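Local coordinates for protein glucanase (Clostridium thermocellum, PDB 5GXX) that probably hydrolyses cellulose chains internally as a family 9 endoglucanase of the Clostridium thermocellum cellulosome, carrying a calcium-binding catalytic module, at residues 48-53 with 189-194; 57-62 with 243-248; 63-68 with 90-95; 146-151 with 169-174. The protein carries 1 engineered substitution. All coordinates share one frame; numbering follows the deposited sequence.

Contact 1. Residues 48-53 with 189-194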
loop_
_atom_site.group_PDB
_atom_site.type_symbol
_atom_site.label_atom_id
_atom_site.label_comp_id
_atom_site.label_asym_id
_atom_site.label_seq_id
_atom_site.Cartn_x
_atom_site.Cartn_y
_atom_site.Cartn_z
ATOM N N TRP A 48 -1.430 -20.840 -33.570
ATOM C CA TRP A 48 -0.166 -20.567 -32.887
ATOM C C TRP A 48 -0.151 -19.207 -32.220
ATOM O O TRP A 48 -0.602 -18.238 -32.839
ATOM C CB TRP A 48 1.018 -20.555 -33.853
ATOM C CG TRP A 48 1.313 -21.865 -34.537
ATOM C CD1 TRP A 48 1.330 -23.124 -33.969
ATOM C CD2 TRP A 48 1.639 -22.043 -35.919
ATOM N NE1 TRP A 48 1.665 -24.068 -34.923
ATOM C CE2 TRP A 48 1.837 -23.430 -36.129
ATOM C CE3 TRP A 48 1.784 -21.167 -37.009
ATOM C CZ2 TRP A 48 2.187 -23.951 -37.371
ATOM C CZ3 TRP A 48 2.118 -21.692 -38.246
ATOM C CH2 TRP A 48 2.317 -23.075 -38.418
ATOM N N TYR A 49 0.443 -19.135 -31.025
ATOM C CA TYR A 49 0.874 -17.837 -30.493
ATOM C C TYR A 49 1.967 -17.315 -31.410
ATOM O O TYR A 49 2.778 -18.090 -31.951
ATOM C CB TYR A 49 1.381 -17.950 -29.053
ATOM C CG TYR A 49 0.347 -18.577 -28.162
ATOM C CD1 TYR A 49 -0.931 -18.030 -28.086
ATOM C CD2 TYR A 49 0.634 -19.715 -27.413
ATOM C CE1 TYR A 49 -1.902 -18.595 -27.287
ATOM C CE2 TYR A 49 -0.325 -20.284 -26.590
ATOM C CZ TYR A 49 -1.588 -19.715 -26.532
ATOM O OH TYR A 49 -2.546 -20.331 -25.760
ATOM N N ASP A 50 2.014 -16.004 -31.606
ATOM C CA ASP A 50 2.891 -15.488 -32.652
ATOM C C ASP A 50 4.387 -15.623 -32.359
ATOM O O ASP A 50 5.163 -16.114 -33.199
ATOM C CB ASP A 50 2.565 -14.018 -32.928
ATOM C CG ASP A 50 3.455 -13.442 -34.004
ATOM O OD1 ASP A 50 3.358 -13.896 -35.169
ATOM O OD2 ASP A 50 4.266 -12.546 -33.663
ATOM N N ALA A 51 4.776 -15.215 -31.163
ATOM C CA ALA A 51 6.188 -15.026 -30.876
ATOM C C ALA A 51 6.403 -15.486 -29.438
ATOM O O ALA A 51 5.979 -16.595 -29.106
ATOM C CB ALA A 51 6.636 -13.583 -31.120
ATOM N N GLY A 52 7.060 -14.694 -28.598
ATOM C CA GLY A 52 7.177 -15.042 -27.179
ATOM C C GLY A 52 6.038 -14.477 -26.356
ATOM O O GLY A 52 6.114 -14.427 -25.129
ATOM N N ASP A 53 4.976 -14.126 -27.083
ATOM C CA ASP A 53 3.745 -13.558 -26.555
ATOM C C ASP A 53 2.593 -14.534 -26.722
ATOM O O ASP A 53 2.781 -15.707 -27.036
ATOM C CB ASP A 53 3.434 -12.234 -27.271
ATOM C CG ASP A 53 3.200 -12.400 -28.761
ATOM O OD1 ASP A 53 3.486 -13.507 -29.272
ATOM O OD2 ASP A 53 2.707 -11.434 -29.410
ATOM N N GLY A 189 0.916 -1.428 -35.755
ATOM C CA GLY A 189 2.088 -1.244 -34.919
ATOM C C GLY A 189 2.736 -2.570 -34.558
ATOM O O GLY A 189 3.841 -2.546 -34.028
ATOM N N PHE A 190 2.080 -3.689 -34.865
ATOM C CA PHE A 190 2.650 -5.022 -34.628
ATOM C C PHE A 190 2.909 -5.705 -35.972
ATOM O O PHE A 190 4.054 -6.015 -36.321
ATOM C CB PHE A 190 1.726 -5.868 -33.735
ATOM C CG PHE A 190 1.429 -5.240 -32.395
ATOM C CD1 PHE A 190 2.323 -5.349 -31.338
ATOM C CD2 PHE A 190 0.279 -4.480 -32.215
ATOM C CE1 PHE A 190 2.062 -4.760 -30.103
ATOM C CE2 PHE A 190 0.012 -3.873 -30.988
ATOM C CZ PHE A 190 0.900 -4.011 -29.922
ATOM N N TYR A 191 1.839 -5.869 -36.743
ATOM C CA TYR A 191 1.894 -6.400 -38.104
ATOM C C TYR A 191 1.057 -5.531 -39.065
ATOM O O TYR A 191 0.155 -6.019 -39.744
ATOM C CB TYR A 191 1.446 -7.869 -38.117
ATOM C CG TYR A 191 2.461 -8.769 -37.431
ATOM C CD1 TYR A 191 3.627 -9.156 -38.088
ATOM C CD2 TYR A 191 2.276 -9.209 -36.124
ATOM C CE1 TYR A 191 4.584 -9.953 -37.462
ATOM C CE2 TYR A 191 3.234 -10.017 -35.486
ATOM C CZ TYR A 191 4.371 -10.392 -36.172
ATOM O OH TYR A 191 5.319 -11.193 -35.572
ATOM N N SER A 192 1.370 -4.238 -39.113
ATOM C CA SER A 192 0.726 -3.327 -40.057
ATOM C C SER A 192 0.939 -3.791 -41.498
ATOM O O SER A 192 2.003 -4.349 -41.804
ATOM C CB SER A 192 1.283 -1.908 -39.872
ATOM O OG SER A 192 0.752 -1.300 -38.701
ATOM N N SER A 193 -0.056 -3.586 -42.364
ATOM C CA SER A 193 0.114 -3.863 -43.787
ATOM C C SER A 193 0.932 -2.724 -44.393
ATOM O O SER A 193 0.446 -1.606 -44.552
ATOM C CB SER A 193 -1.246 -4.027 -44.493
ATOM O OG SER A 193 -1.086 -4.299 -45.877
ATOM N N HIS A 194 2.201 -2.986 -44.685
ATOM C CA HIS A 194 3.103 -1.951 -45.198
ATOM C C HIS A 194 3.070 -1.852 -46.717
ATOM O O HIS A 194 3.029 -0.763 -47.285
ATOM C CB HIS A 194 4.544 -2.232 -44.755
ATOM C CG HIS A 194 4.697 -2.306 -43.269
ATOM N ND1 HIS A 194 4.575 -1.200 -42.455
ATOM C CD2 HIS A 194 4.901 -3.360 -42.444
ATOM C CE1 HIS A 194 4.725 -1.568 -41.194
ATOM N NE2 HIS A 194 4.909 -2.874 -41.159
#

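Contact 2. Residues 57-62 with 243-248. With CA (calcium ion), chain C.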
loop_
_atom_site.group_PDB
_atom_site.type_symbol
_atom_site.label_atom_id
_atom_site.label_comp_id
_atom_site.label_asym_id
_atom_site.label_seq_id
_atom_site.Cartn_x
_atom_site.Cartn_y
_atom_site.Cartn_z
ATOM N N PHE A 57 -1.909 -13.561 -34.284
ATOM C CA PHE A 57 -1.871 -12.557 -35.345
ATOM C C PHE A 57 -1.974 -13.284 -36.677
ATOM O O PHE A 57 -0.998 -13.894 -37.109
ATOM C CB PHE A 57 -0.560 -11.766 -35.356
ATOM C CG PHE A 57 -0.441 -10.692 -34.301
ATOM C CD1 PHE A 57 -1.236 -9.556 -34.348
ATOM C CD2 PHE A 57 0.578 -10.744 -33.347
ATOM C CE1 PHE A 57 -1.058 -8.534 -33.412
ATOM C CE2 PHE A 57 0.765 -9.736 -32.401
ATOM C CZ PHE A 57 -0.061 -8.610 -32.439
ATOM N N ASN A 58 -3.125 -13.245 -37.337
ATOM C CA ASN A 58 -3.343 -14.133 -38.477
ATOM C C ASN A 58 -2.461 -13.882 -39.692
ATOM O O ASN A 58 -2.247 -14.816 -40.460
ATOM C CB ASN A 58 -4.806 -14.103 -38.951
ATOM C CG ASN A 58 -5.749 -14.895 -38.067
ATOM O OD1 ASN A 58 -5.534 -15.014 -36.862
ATOM N ND2 ASN A 58 -6.794 -15.464 -38.681
ATOM N N LEU A 59 -1.985 -12.654 -39.893
ATOM C CA LEU A 59 -1.162 -12.380 -41.073
ATOM C C LEU A 59 0.158 -13.160 -40.994
ATOM O O LEU A 59 0.424 -13.972 -41.882
ATOM C CB LEU A 59 -0.973 -10.879 -41.351
ATOM C CG LEU A 59 -0.133 -10.481 -42.574
ATOM C CD1 LEU A 59 -0.655 -11.097 -43.873
ATOM C CD2 LEU A 59 -0.094 -8.961 -42.684
ATOM N N PRO A 60 1.003 -12.928 -39.968
ATOM C CA PRO A 60 2.191 -13.786 -39.915
ATOM C C PRO A 60 1.880 -15.257 -39.627
ATOM O O PRO A 60 2.678 -16.122 -39.990
ATOM C CB PRO A 60 3.021 -13.170 -38.777
ATOM C CG PRO A 60 1.968 -12.515 -37.892
ATOM C CD PRO A 60 1.019 -11.924 -38.893
ATOM N N MET A 61 0.744 -15.567 -39.007
ATOM C CA MET A 61 0.448 -16.964 -38.747
ATOM C C MET A 61 0.200 -17.689 -40.049
ATOM O O MET A 61 0.771 -18.768 -40.290
ATOM C CB MET A 61 -0.760 -17.146 -37.827
ATOM C CG MET A 61 -0.781 -18.531 -37.202
ATOM S SD MET A 61 -2.374 -19.096 -36.582
ATOM C CE MET A 61 -2.819 -17.851 -35.378
ATOM N N ALA A 62 -0.622 -17.072 -40.903
ATOM C CA ALA A 62 -0.949 -17.671 -42.182
ATOM C C ALA A 62 0.287 -17.673 -43.073
ATOM O O ALA A 62 0.534 -18.652 -43.765
ATOM C CB ALA A 62 -2.115 -16.931 -42.826
ATOM N N HIS A 243 11.233 -11.503 -49.096
ATOM C CA HIS A 243 10.026 -12.284 -48.877
ATOM C C HIS A 243 9.785 -12.376 -47.374
ATOM O O HIS A 243 10.680 -12.762 -46.631
ATOM C CB HIS A 243 10.284 -13.677 -49.433
ATOM C CG HIS A 243 9.064 -14.535 -49.528
ATOM N ND1 HIS A 243 8.222 -14.492 -50.620
ATOM C CD2 HIS A 243 8.543 -15.452 -48.679
ATOM C CE1 HIS A 243 7.234 -15.351 -50.431
ATOM N NE2 HIS A 243 7.406 -15.953 -49.267
ATOM N N CYS A 244 8.576 -12.030 -46.937
ATOM C CA CYS A 244 8.251 -12.063 -45.516
ATOM C C CYS A 244 6.746 -11.982 -45.288
ATOM O O CYS A 244 5.963 -11.867 -46.242
ATOM C CB CYS A 244 8.931 -10.881 -44.817
ATOM S SG CYS A 244 8.322 -9.238 -45.348
ATOM N N TRP A 245 6.357 -12.006 -44.018
ATOM C CA TRP A 245 4.937 -11.968 -43.633
ATOM C C TRP A 245 4.136 -10.845 -44.287
ATOM O O TRP A 245 2.933 -11.005 -44.471
ATOM C CB TRP A 245 4.759 -11.903 -42.111
ATOM C CG TRP A 245 5.387 -10.664 -41.523
ATOM C CD1 TRP A 245 6.674 -10.521 -41.066
ATOM C CD2 TRP A 245 4.779 -9.373 -41.397
ATOM N NE1 TRP A 245 6.903 -9.227 -40.667
ATOM C CE2 TRP A 245 5.749 -8.506 -40.843
ATOM C CE3 TRP A 245 3.508 -8.865 -41.684
ATOM C CZ2 TRP A 245 5.490 -7.155 -40.579
ATOM C CZ3 TRP A 245 3.247 -7.527 -41.414
ATOM C CH2 TRP A 245 4.234 -6.688 -40.876
ATOM N N ASP A 246 4.772 -9.711 -44.562
ATOM C CA ASP A 246 4.083 -8.552 -45.122
ATOM C C ASP A 246 3.966 -8.550 -46.650
ATOM O O ASP A 246 3.111 -7.879 -47.247
ATOM C CB ASP A 246 4.807 -7.277 -44.689
ATOM C CG ASP A 246 4.093 -6.032 -45.159
ATOM O OD1 ASP A 246 3.012 -5.748 -44.619
ATOM O OD2 ASP A 246 4.594 -5.367 -46.088
ATOM N N ASP A 247 4.875 -9.293 -47.277
ATOM C CA ASP A 247 5.094 -9.198 -48.708
ATOM C C ASP A 247 5.743 -10.446 -49.305
ATOM O O ASP A 247 6.954 -10.673 -49.195
ATOM C CB ASP A 247 5.919 -7.949 -49.016
ATOM C CG ASP A 247 5.967 -7.618 -50.493
ATOM O OD1 ASP A 247 5.458 -8.414 -51.322
ATOM O OD2 ASP A 247 6.560 -6.564 -50.809
ATOM N N CYS A 248 4.905 -11.238 -49.960
ATOM C CA CYS A 248 5.283 -12.489 -50.596
ATOM C C CYS A 248 5.418 -12.380 -52.111
ATOM O O CYS A 248 5.500 -13.402 -52.792
ATOM C CB CYS A 248 4.270 -13.580 -50.227
ATOM S SG CYS A 248 4.383 -14.181 -48.535
HETATM CA CA CA C . 1.323 -7.104 -48.547
HETATM O O HOH W 1 0.886 -6.109 -46.559
#

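Contact 3. Residues 63-68 with 90-95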
loop_
_atom_site.group_PDB
_atom_site.type_symbol
_atom_site.label_atom_id
_atom_site.label_comp_id
_atom_site.label_asym_id
_atom_site.label_seq_id
_atom_site.Cartn_x
_atom_site.Cartn_y
_atom_site.Cartn_z
ATOM N N TYR A 63 1.104 -16.623 -43.013
ATOM C CA TYR A 63 2.326 -16.563 -43.816
ATOM C C TYR A 63 3.186 -17.761 -43.459
ATOM O O TYR A 63 3.700 -18.467 -44.339
ATOM C CB TYR A 63 3.096 -15.258 -43.578
ATOM C CG TYR A 63 4.560 -15.367 -43.950
ATOM C CD1 TYR A 63 4.979 -15.145 -45.260
ATOM C CD2 TYR A 63 5.516 -15.713 -42.985
ATOM C CE1 TYR A 63 6.317 -15.262 -45.620
ATOM C CE2 TYR A 63 6.870 -15.832 -43.339
ATOM C CZ TYR A 63 7.246 -15.618 -44.657
ATOM O OH TYR A 63 8.564 -15.717 -45.047
ATOM N N SER A 64 3.332 -17.971 -42.153
ATOM C CA SER A 64 4.174 -19.053 -41.624
ATOM C C SER A 64 3.644 -20.399 -42.110
ATOM O O SER A 64 4.402 -21.241 -42.590
ATOM C CB SER A 64 4.301 -19.033 -40.096
ATOM O OG SER A 64 4.882 -17.826 -39.628
ATOM N N ALA A 65 2.342 -20.618 -41.972
ATOM C CA ALA A 65 1.731 -21.841 -42.495
ATOM C C ALA A 65 1.953 -22.024 -43.997
ATOM O O ALA A 65 2.302 -23.122 -44.440
ATOM C CB ALA A 65 0.235 -21.846 -42.179
ATOM N N ALA A 66 1.785 -20.959 -44.783
ATOM C CA ALA A 66 2.039 -21.016 -46.223
ATOM C C ALA A 66 3.474 -21.451 -46.526
ATOM O O ALA A 66 3.722 -22.274 -47.401
ATOM C CB ALA A 66 1.732 -19.680 -46.891
ATOM N N MET A 67 4.428 -20.904 -45.779
ATOM C CA MET A 67 5.831 -21.259 -45.996
ATOM C C MET A 67 6.133 -22.688 -45.560
ATOM O O MET A 67 6.924 -23.345 -46.238
ATOM C CB MET A 67 6.718 -20.303 -45.213
ATOM C CG MET A 67 6.685 -18.872 -45.683
ATOM S SD MET A 67 7.102 -18.683 -47.410
ATOM C CE MET A 67 8.876 -18.973 -47.431
ATOM N N LEU A 68 5.505 -23.187 -44.496
ATOM C CA LEU A 68 5.615 -24.610 -44.153
ATOM C C LEU A 68 5.040 -25.487 -45.266
ATOM O O LEU A 68 5.619 -26.530 -45.592
ATOM C CB LEU A 68 4.949 -24.936 -42.817
ATOM C CG LEU A 68 5.576 -24.301 -41.570
ATOM C CD1 LEU A 68 5.028 -24.969 -40.304
ATOM C CD2 LEU A 68 7.110 -24.342 -41.545
ATOM N N ARG A 90 1.634 -32.579 -39.781
ATOM C CA ARG A 90 0.626 -32.383 -38.741
ATOM C C ARG A 90 0.779 -31.043 -38.023
ATOM O O ARG A 90 -0.211 -30.446 -37.603
ATOM C CB ARG A 90 0.555 -33.559 -37.762
ATOM C CG ARG A 90 1.782 -33.774 -36.873
ATOM C CD ARG A 90 1.663 -35.156 -36.230
ATOM N NE ARG A 90 2.723 -35.379 -35.247
ATOM C CZ ARG A 90 2.901 -36.491 -34.539
ATOM N NH1 ARG A 90 2.095 -37.536 -34.705
ATOM N NH2 ARG A 90 3.888 -36.543 -33.647
ATOM N N ASN A 91 2.005 -30.536 -37.915
ATOM C CA ASN A 91 2.161 -29.178 -37.405
ATOM C C ASN A 91 1.521 -28.143 -38.329
ATOM O O ASN A 91 0.881 -27.207 -37.853
ATOM C CB ASN A 91 3.633 -28.864 -37.135
ATOM C CG ASN A 91 4.020 -29.255 -35.732
ATOM O OD1 ASN A 91 3.635 -28.594 -34.768
ATOM N ND2 ASN A 91 4.710 -30.378 -35.593
ATOM N N LEU A 92 1.681 -28.329 -39.632
ATOM C CA LEU A 92 1.019 -27.455 -40.587
ATOM C C LEU A 92 -0.502 -27.572 -40.429
ATOM O O LEU A 92 -1.183 -26.544 -40.380
ATOM C CB LEU A 92 1.468 -27.766 -42.022
ATOM C CG LEU A 92 0.686 -27.061 -43.129
ATOM C CD1 LEU A 92 0.713 -25.537 -42.986
ATOM C CD2 LEU A 92 1.220 -27.480 -44.477
ATOM N N ALA A 93 -1.016 -28.797 -40.310
ATOM C CA ALA A 93 -2.471 -28.990 -40.293
ATOM C C ALA A 93 -3.100 -28.262 -39.122
ATOM O O ALA A 93 -4.214 -27.759 -39.215
ATOM C CB ALA A 93 -2.835 -30.479 -40.248
ATOM N N PHE A 94 -2.388 -28.239 -38.003
ATOM C CA PHE A 94 -2.872 -27.589 -36.793
ATOM C C PHE A 94 -3.157 -26.110 -37.060
ATOM O O PHE A 94 -4.179 -25.573 -36.627
ATOM C CB PHE A 94 -1.850 -27.793 -35.662
ATOM C CG PHE A 94 -2.336 -27.337 -34.324
ATOM C CD1 PHE A 94 -3.037 -28.218 -33.509
ATOM C CD2 PHE A 94 -2.084 -26.051 -33.871
ATOM C CE1 PHE A 94 -3.521 -27.824 -32.271
ATOM C CE2 PHE A 94 -2.564 -25.656 -32.628
ATOM C CZ PHE A 94 -3.275 -26.535 -31.829
ATOM N N ALA A 95 -2.254 -25.440 -37.770
ATOM C CA ALA A 95 -2.445 -24.036 -38.098
ATOM C C ALA A 95 -3.556 -23.853 -39.131
ATOM O O ALA A 95 -4.393 -22.967 -38.987
ATOM C CB ALA A 95 -1.137 -23.413 -38.596
#

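Contact 4. Residues 146-151 with 169-174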
loop_
_atom_site.group_PDB
_atom_site.type_symbol
_atom_site.label_atom_id
_atom_site.label_comp_id
_atom_site.label_asym_id
_atom_site.label_seq_id
_atom_site.Cartn_x
_atom_site.Cartn_y
_atom_site.Cartn_z
ATOM N N GLY A 146 -6.065 -12.683 -47.844
ATOM C CA GLY A 146 -5.360 -13.232 -48.997
ATOM C C GLY A 146 -4.270 -14.195 -48.551
ATOM O O GLY A 146 -4.045 -15.239 -49.169
ATOM N N GLN A 147 -3.586 -13.833 -47.472
ATOM C CA GLN A 147 -2.559 -14.720 -46.910
ATOM C C GLN A 147 -3.162 -16.000 -46.341
ATOM O O GLN A 147 -2.621 -17.092 -46.539
ATOM C CB GLN A 147 -1.678 -13.995 -45.873
ATOM C CG GLN A 147 -0.427 -14.763 -45.412
ATOM C CD GLN A 147 0.538 -15.093 -46.538
ATOM O OE1 GLN A 147 0.806 -16.264 -46.795
ATOM N NE2 GLN A 147 1.054 -14.071 -47.217
ATOM N N MET A 148 -4.312 -15.879 -45.682
ATOM C CA MET A 148 -4.998 -17.065 -45.171
ATOM C C MET A 148 -5.391 -17.964 -46.347
ATOM O O MET A 148 -5.256 -19.186 -46.273
ATOM C CB MET A 148 -6.222 -16.685 -44.325
ATOM C CG MET A 148 -5.881 -15.915 -43.049
ATOM S SD MET A 148 -7.316 -15.120 -42.266
ATOM C CE MET A 148 -8.343 -16.539 -41.850
ATOM N N ALA A 149 -5.830 -17.354 -47.448
ATOM C CA ALA A 149 -6.173 -18.112 -48.648
ATOM C C ALA A 149 -4.966 -18.862 -49.207
ATOM O O ALA A 149 -5.081 -20.030 -49.570
ATOM C CB ALA A 149 -6.724 -17.196 -49.722
ATOM N N ALA A 150 -3.825 -18.176 -49.282
ATOM C CA ALA A 150 -2.610 -18.757 -49.837
ATOM C C ALA A 150 -2.165 -19.963 -49.017
ATOM O O ALA A 150 -1.805 -21.006 -49.572
ATOM C CB ALA A 150 -1.500 -17.707 -49.871
ATOM N N ALA A 151 -2.197 -19.816 -47.693
ATOM C CA ALA A 151 -1.789 -20.893 -46.787
ATOM C C ALA A 151 -2.657 -22.121 -46.997
ATOM O O ALA A 151 -2.172 -23.253 -47.088
ATOM C CB ALA A 151 -1.877 -20.427 -45.347
ATOM N N LYS A 169 -10.429 -20.955 -51.565
ATOM C CA LYS A 169 -11.222 -20.263 -52.573
ATOM C C LYS A 169 -12.189 -19.268 -51.941
ATOM O O LYS A 169 -12.385 -18.185 -52.498
ATOM C CB LYS A 169 -12.005 -21.270 -53.408
ATOM C CG LYS A 169 -11.148 -22.148 -54.295
ATOM C CD LYS A 169 -12.007 -23.165 -55.037
ATOM C CE LYS A 169 -11.172 -24.017 -55.970
ATOM N NZ LYS A 169 -12.070 -24.758 -56.910
ATOM N N LYS A 170 -12.776 -19.634 -50.798
ATOM C CA LYS A 170 -13.685 -18.735 -50.087
ATOM C C LYS A 170 -12.941 -17.446 -49.743
ATOM O O LYS A 170 -13.391 -16.336 -50.036
ATOM C CB LYS A 170 -14.226 -19.369 -48.798
ATOM C CG LYS A 170 -15.446 -20.271 -48.895
ATOM C CD LYS A 170 -15.878 -20.648 -47.483
ATOM C CE LYS A 170 -16.910 -21.767 -47.460
ATOM N NZ LYS A 170 -18.243 -21.285 -47.907
ATOM N N TYR A 171 -11.757 -17.610 -49.156
ATOM C CA TYR A 171 -10.992 -16.474 -48.675
ATOM C C TYR A 171 -10.430 -15.632 -49.819
ATOM O O TYR A 171 -10.471 -14.404 -49.759
ATOM C CB TYR A 171 -9.891 -16.931 -47.712
ATOM C CG TYR A 171 -10.397 -17.521 -46.413
ATOM C CD1 TYR A 171 -11.733 -17.389 -46.006
ATOM C CD2 TYR A 171 -9.539 -18.218 -45.572
ATOM C CE1 TYR A 171 -12.164 -17.920 -44.796
ATOM C CE2 TYR A 171 -9.970 -18.745 -44.365
ATOM C CZ TYR A 171 -11.285 -18.604 -43.985
ATOM O OH TYR A 171 -11.690 -19.151 -42.794
ATOM N N PHE A 172 -9.978 -16.281 -50.889
ATOM C CA PHE A 172 -9.444 -15.525 -52.006
ATOM C C PHE A 172 -10.535 -14.677 -52.650
ATOM O O PHE A 172 -10.319 -13.510 -52.962
ATOM C CB PHE A 172 -8.761 -16.393 -53.060
ATOM C CG PHE A 172 -8.388 -15.606 -54.280
ATOM C CD1 PHE A 172 -7.252 -14.800 -54.292
ATOM C CD2 PHE A 172 -9.208 -15.607 -55.392
ATOM C CE1 PHE A 172 -6.934 -14.039 -55.409
ATOM C CE2 PHE A 172 -8.899 -14.848 -56.516
ATOM C CZ PHE A 172 -7.765 -14.051 -56.525
ATOM N N GLU A 173 -11.716 -15.260 -52.815
ATOM C CA GLU A 173 -12.798 -14.501 -53.417
ATOM C C GLU A 173 -13.144 -13.262 -52.593
ATOM O O GLU A 173 -13.416 -12.202 -53.171
ATOM C CB GLU A 173 -14.012 -15.407 -53.646
ATOM C CG GLU A 173 -13.811 -16.375 -54.804
ATOM C CD GLU A 173 -14.736 -17.584 -54.752
ATOM O OE1 GLU A 173 -15.714 -17.579 -53.967
ATOM O OE2 GLU A 173 -14.486 -18.558 -55.500
ATOM N N LEU A 174 -13.154 -13.408 -51.267
ATOM C CA LEU A 174 -13.470 -12.317 -50.347
ATOM C C LEU A 174 -12.384 -11.262 -50.413
ATOM O O LEU A 174 -12.650 -10.068 -50.486
ATOM C CB LEU A 174 -13.620 -12.811 -48.904
ATOM C CG LEU A 174 -13.729 -11.762 -47.788
ATOM C CD1 LEU A 174 -14.960 -10.893 -47.990
ATOM C CD2 LEU A 174 -13.739 -12.365 -46.386
#

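Contact 1. Residues 48-53 with 189-194
Asp50 holds CG anti to its own N (chi1 180°) and Tyr191 holds CG anti to its carbonyl carbon (chi1 -69°), and these two rotations point the side chains at each other from opposite directions across backbones whose CA atoms stay 10.6 Å apart. Between residues 48-53 and 189-194 the contact is a single short hydrogen bond: Tyr191 OH donates to Asp50 OD2 at 2.6 Å, on the syn lone pair. Asp50 OD2 sits at the edge of the phenol ring, near its plane, and the carboxylate is turned 80° from the ring. A tyrosine suits the place because its long rigid ring spans the gap and still ends in a donor.

Both loops are braced internally. Ala51 N reaches Asp53 OD1 at 2.9 Å, while Asp53 OD2 bonds to His119. On the other side Gly189 N gives Ser192 OG a bond of 3.0 Å, and Gly189 has a positive phi that a side chain would crowd. Residues 50-53 spell the Asp-Ala-Gly-Asp sequence familiar from the active-site region of family 9 enzymes. A Tris molecule hydrogen-bonded to Phe190 O lies about 3 Å from the Tyr191 side chain, consistent with a substrate-binding pocket here. Pro60 of helix 58-75 touches both Asp50 and Tyr191, and Asp413 of helix 412-429 also packs on the tyrosine.

Contact 2. Residues 57-62 with 243-248
The indole of Trp245 receives Leu59 at its edge, in the ring plane, where Leu59 CD2 comes to 3.7 Å from Trp245 CE3. Over one face, toward the rim, lies Asp246 CB, 3.6 Å above the plane, and the ring of Tyr191 also meets the indole edge-to-face. Leu59 and Trp245 cross at about a right angle. Trp245 CG stands between the backbone N and the carbonyl carbon (chi1 61°), a crowded position that brings the CE3 edge of the ring to Leu59. Leucine suits the spot because its branches divide the work: CD2 takes the ring edge, and CD1 lies 3.6 Å from Trp245 O. Nearby, Pro60 CB packs against Trp245 CB at 4.0 Å; proline is well tolerated in this first turn of the helix, where its nitrogen owes no hydrogen bond.

Trp245 and Asp246 are the central residues of a type I turn closed by Asp247 N to Cys244 O at 3.0 Å. The turn delivers Asp246 O to the calcium ion at 2.3 Å, and Asp246 OD1 accepts a bond of 2.9 Å from a water that is also a calcium ligand. Ser195, Gly196, Asp199 and Glu200 complete the protein's share of the site. Gln147 of helix 142-158 lies against Leu59, while Arg303 of helix 301-318 touches Trp245.

Contact 3. Residues 63-68 with 90-95
Leu92 reaches across to Ala65 between two consecutive helices, 58-75 and 85-101, which form an antiparallel alpha-alpha hairpin of the (alpha/alpha)6 barrel known from family 9 catalytic modules. From CB, which points toward the partner helix, the chain runs to CG, set anti to the backbone N (chi1 171°), and there it forks. The CD1 branch does the touching, while CD2 makes no close approach to residues 63-68. CD1 lies 3.2 Å from Ala65 O, a tight methyl-to-carbonyl approach, and 3.8 Å from Ala65 CB. Leu68 CB, one turn further along, borders the same methyl at 4.3 Å. The leucine as a whole also rests on Val158 of helix 142-158, so it fills the angle among three helices.

A residue as small as Ala65 lets Leu92 CD1 lie against the backbone of the other helix. Ala65 and Ala95 face each other through their methyl groups, CB to CB 4.1 Å, and the segment axes approach to 9.6 Å with their N-to-C directions 148° apart. The side chains that meet are apolar and buried, and no hydrogen bond crosses between the segments. Leu68 extends beyond to Tyr18 and Val419. The indole of Trp48 packs against both helices, with Trp48 CH2 3.5 Å from Ala95 CB.

Contact 4. Residues 146-151 with 169-174
Met148 and Tyr171 make the first shell together with Ala149 and Phe172. Met148 CE touches Tyr171 CE2 at 3.7 Å, and its sulfur SD lies 5.5 Å from the ring centroid, 31° off the normal, an oblique Met-aromatic contact. The bend at the end of the methionine chain (chi3 62°) turns the terminal methyl toward the ring; a flexible, unbranched chain can bring its methyl obliquely to an aromatic group in this way. Ala149 CB lies against the backbone and CB atoms of Tyr171 and Phe172 on the other helix: it is 3.8 Å from Tyr171 CB, 3.6 Å from Phe172 N and 4.0 Å from Phe172 CB. So short a side chain lets the backbones close up.

The segments belong to consecutive helices, 142-158 and 162-178, which run antiparallel as another alpha-alpha hairpin of the (alpha/alpha)6 barrel. The axes of segments 146-151 and 169-174 come within 7.8 Å, their N-to-C directions 152° apart, and Ala149 faces Tyr171 where the CA atoms are nearest.

Further out, Tyr171 spends its polar end on Leu99 O, a hydrogen bond that fixes the far end of the ring while Val145 and Leu152 border it. Phe172 carries CG opposite its own N, and its ring leads away from helix 142-158 onto Ala204, Ser205 and Leu208 of helix 198-212. Asn58 and Cys102 also lie against Met148.

Overall arrangement
From the N terminus, residues 48-53, 57-62 and 63-68 open contacts 1, 2 and 3 almost in succession. Contact 3 closes first, at 90-95, and contact 4 follows it in series, opening at 146-151 and closing at 169-174. Both lie within the longer loops of contacts 1 and 2, which close at 189-194 and 243-248 and therefore cross. Helix 58-75 is common to contacts 2 and 3, and Gln147 of contact 4 packs on it from helix 142-158. Contacts 3 and 4 join neighbouring barrel helices; contact 1 joins two distant loops beside the Tris-binding pocket, and contact 2 sets the calcium-binding turn against the start of helix 58-75, with His194 N beside Asp246 OD1 linking them.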